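Local coordinates for protein alpha-glucosidase (Pseudoalteromonas sp. K8, PDB 5HQA) that hydrolyses alpha-glucosides as a chloride-activated family 97 glycoside hydrolase and binds calcium at its acarbose-occupied sugar pocket, at residues Gln510-Ala518 against Leu648-Ile656. Sequence-based numbering, arbitrary orientation.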
loop_
_atom_site.group_PDB
_atom_site.type_symbol
_atom_site.label_atom_id
_atom_site.label_comp_id
_atom_site.label_asym_id
_atom_site.label_seq_id
_atom_site.Cartn_x
_atom_site.Cartn_y
_atom_site.Cartn_z
ATOM N N GLN A 510 -20.641 -2.821 -1.968
ATOM C CA GLN A 510 -21.418 -4.024 -1.680
ATOM C C GLN A 510 -21.111 -4.489 -0.257
ATOM O O GLN A 510 -20.518 -5.539 -0.018
ATOM C CB GLN A 510 -21.124 -5.094 -2.722
ATOM C CG GLN A 510 -21.563 -4.643 -4.108
ATOM C CD GLN A 510 -21.529 -5.756 -5.131
ATOM O OE1 GLN A 510 -20.659 -6.634 -5.088
ATOM N NE2 GLN A 510 -22.485 -5.732 -6.059
ATOM N N THR A 511 -21.486 -3.630 0.692
ATOM C CA THR A 511 -21.178 -3.814 2.107
ATOM C C THR A 511 -22.343 -3.293 2.935
ATOM O O THR A 511 -23.247 -2.625 2.425
ATOM C CB THR A 511 -19.896 -3.077 2.545
ATOM O OG1 THR A 511 -20.196 -1.701 2.810
ATOM C CG2 THR A 511 -18.787 -3.160 1.491
ATOM N N THR A 512 -22.309 -3.602 4.231
ATOM C CA THR A 512 -23.192 -2.964 5.193
ATOM C C THR A 512 -22.566 -1.659 5.677
ATOM O O THR A 512 -21.405 -1.350 5.402
ATOM C CB THR A 512 -23.464 -3.874 6.397
ATOM O OG1 THR A 512 -22.248 -4.053 7.134
ATOM C CG2 THR A 512 -24.007 -5.229 5.954
ATOM N N LEU A 513 -23.363 -0.895 6.427
ATOM C CA LEU A 513 -22.885 0.355 7.004
ATOM C C LEU A 513 -21.788 0.107 8.030
ATOM O O LEU A 513 -20.773 0.810 8.048
ATOM C CB LEU A 513 -24.060 1.101 7.641
ATOM C CG LEU A 513 -23.785 2.434 8.330
ATOM C CD1 LEU A 513 -23.210 3.436 7.351
ATOM C CD2 LEU A 513 -25.095 2.953 8.924
ATOM N N ALA A 514 -21.977 -0.885 8.903
ATOM C CA ALA A 514 -20.960 -1.163 9.909
ATOM C C ALA A 514 -19.637 -1.571 9.271
ATOM O O ALA A 514 -18.569 -1.263 9.807
ATOM C CB ALA A 514 -21.459 -2.244 10.871
ATOM N N LYS A 515 -19.675 -2.241 8.117
ATOM C CA LYS A 515 -18.421 -2.589 7.450
ATOM C C LYS A 515 -17.669 -1.332 7.020
ATOM O O LYS A 515 -16.432 -1.285 7.081
ATOM C CB LYS A 515 -18.694 -3.508 6.257
ATOM C CG LYS A 515 -17.442 -3.845 5.432
ATOM C CD LYS A 515 -17.650 -5.132 4.648
ATOM C CE LYS A 515 -16.533 -5.385 3.646
ATOM N NZ LYS A 515 -16.874 -6.573 2.808
ATOM N N GLN A 516 -18.399 -0.289 6.603
ATOM C CA GLN A 516 -17.744 0.969 6.255
ATOM C C GLN A 516 -17.018 1.565 7.454
ATOM O O GLN A 516 -15.943 2.155 7.301
ATOM C CB GLN A 516 -18.759 1.966 5.701
ATOM C CG GLN A 516 -19.307 1.596 4.328
ATOM C CD GLN A 516 -18.222 1.548 3.273
ATOM O OE1 GLN A 516 -17.442 2.496 3.125
ATOM N NE2 GLN A 516 -18.139 0.426 2.559
ATOM N N LEU A 517 -17.588 1.422 8.658
ATOM C CA LEU A 517 -16.909 1.910 9.857
ATOM C C LEU A 517 -15.680 1.066 10.178
ATOM O O LEU A 517 -14.624 1.599 10.550
ATOM C CB LEU A 517 -17.873 1.906 11.040
ATOM C CG LEU A 517 -19.124 2.762 10.888
ATOM C CD1 LEU A 517 -20.008 2.609 12.111
ATOM C CD2 LEU A 517 -18.734 4.216 10.682
ATOM N N ALA A 518 -15.803 -0.254 10.039
ATOM C CA ALA A 518 -14.696 -1.150 10.354
ATOM C C ALA A 518 -13.454 -0.846 9.521
ATOM O O ALA A 518 -12.328 -1.101 9.973
ATOM C CB ALA A 518 -15.137 -2.597 10.141
ATOM N N LEU A 648 -20.987 -10.972 12.170
ATOM C CA LEU A 648 -20.852 -10.152 10.978
ATOM C C LEU A 648 -21.925 -10.555 9.972
ATOM O O LEU A 648 -22.071 -11.742 9.663
ATOM C CB LEU A 648 -19.452 -10.319 10.377
ATOM C CG LEU A 648 -18.291 -9.473 10.930
ATOM C CD1 LEU A 648 -18.343 -9.297 12.435
ATOM C CD2 LEU A 648 -16.939 -10.030 10.514
ATOM N N ALA A 649 -22.682 -9.574 9.481
ATOM C CA ALA A 649 -23.665 -9.849 8.444
ATOM C C ALA A 649 -22.953 -10.167 7.129
ATOM O O ALA A 649 -21.728 -10.060 7.019
ATOM C CB ALA A 649 -24.605 -8.657 8.267
ATOM N N THR A 650 -23.727 -10.568 6.116
ATOM C CA THR A 650 -23.142 -10.714 4.786
ATOM C C THR A 650 -22.507 -9.396 4.359
ATOM O O THR A 650 -23.137 -8.336 4.435
ATOM C CB THR A 650 -24.194 -11.157 3.771
ATOM O OG1 THR A 650 -25.296 -10.235 3.781
ATOM C CG2 THR A 650 -24.690 -12.570 4.104
ATOM N N SER A 651 -21.242 -9.470 3.943
ATOM C CA SER A 651 -20.397 -8.302 3.686
ATOM C C SER A 651 -20.550 -7.254 4.786
ATOM O O SER A 651 -20.683 -6.051 4.540
ATOM C CB SER A 651 -20.678 -7.705 2.308
ATOM O OG SER A 651 -19.552 -6.935 1.895
ATOM N N GLY A 652 -20.527 -7.732 6.029
ATOM C CA GLY A 652 -20.673 -6.888 7.188
ATOM C C GLY A 652 -19.368 -6.665 7.933
ATOM O O GLY A 652 -18.275 -7.028 7.486
ATOM N N GLY A 653 -19.500 -6.053 9.104
ATOM C CA GLY A 653 -18.329 -5.689 9.879
ATOM C C GLY A 653 -18.734 -5.173 11.241
ATOM O O GLY A 653 -19.918 -4.986 11.537
ATOM N N THR A 654 -17.722 -4.960 12.077
ATOM C CA THR A 654 -17.903 -4.384 13.402
ATOM C C THR A 654 -16.738 -3.450 13.672
ATOM O O THR A 654 -15.592 -3.765 13.332
ATOM C CB THR A 654 -17.981 -5.459 14.502
ATOM O OG1 THR A 654 -19.208 -6.180 14.367
ATOM C CG2 THR A 654 -17.972 -4.832 15.889
ATOM N N ALA A 655 -17.042 -2.295 14.259
ATOM C CA ALA A 655 -16.042 -1.329 14.685
ATOM C C ALA A 655 -16.247 -1.063 16.165
ATOM O O ALA A 655 -17.386 -0.896 16.617
ATOM C CB ALA A 655 -16.163 -0.021 13.894
ATOM N N ILE A 656 -15.155 -1.031 16.931
ATOM C CA ILE A 656 -15.249 -0.849 18.376
ATOM C C ILE A 656 -14.227 0.175 18.831
ATOM O O ILE A 656 -13.053 0.099 18.452
ATOM C CB ILE A 656 -15.031 -2.165 19.141
ATOM C CG1 ILE A 656 -15.981 -3.244 18.632
ATOM C CG2 ILE A 656 -15.216 -1.936 20.652
ATOM C CD1 ILE A 656 -15.786 -4.557 19.323
#
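Ser651 and Lys515 meet where the N-terminal turn of helix 513-522, in the TIM-barrel region, lies on the loop that leads into strand 653-660 of the antiparallel C-terminal beta-sheet. The Ser651 hydroxyl works both ways: OG donates to Gln510 O at 2.6 Å, reaching a lone pair in the carbonyl plane, and accepts from Lys515 NZ at 2.9 Å. Serine suits the place because its short hydroxyl, with OG anti to the backbone N (chi1 -158°), reaches both partners. The lysine chain runs extended past the Ser651 and Gly652 carbonyls, its CD 3.2 Å from Ser651 O, and its ammonium also bonds to Thr591 O, on the neighbouring strand 585-591. A methionine in its place would probably leave Ser651 OG and Thr591 O without their ammonium donor, weakening the link between helix start and sheet.

The carbonyl of the same serine is used as well: Thr512 N donates to Ser651 O at 3.0 Å. Thr512 is the N-cap: its OG1 accepts from Lys515 N, while Asp618 OD2 grips the same hydroxyl from strand 611-618. Asp618 also binds the backbone N of Ala649 and Gly653 through OD1, tying cap and loop together.

Farther along, the helix comes so near the strand that most positions facing across are glycine or alanine: Gly653, Ala514, Ala518 and Ala655. Gly653 CA lies 3.9 Å from Lys515 CA, and a beta-carbon on this glycine would clash with the helix backbone. Ala514 and Ala518 rest their methyls on strand carbonyls. Phe546 of helix 541-549 touches both Leu517 and Ala655, and between these two Leu517 CB packs 3.8 Å from Ala655 CB.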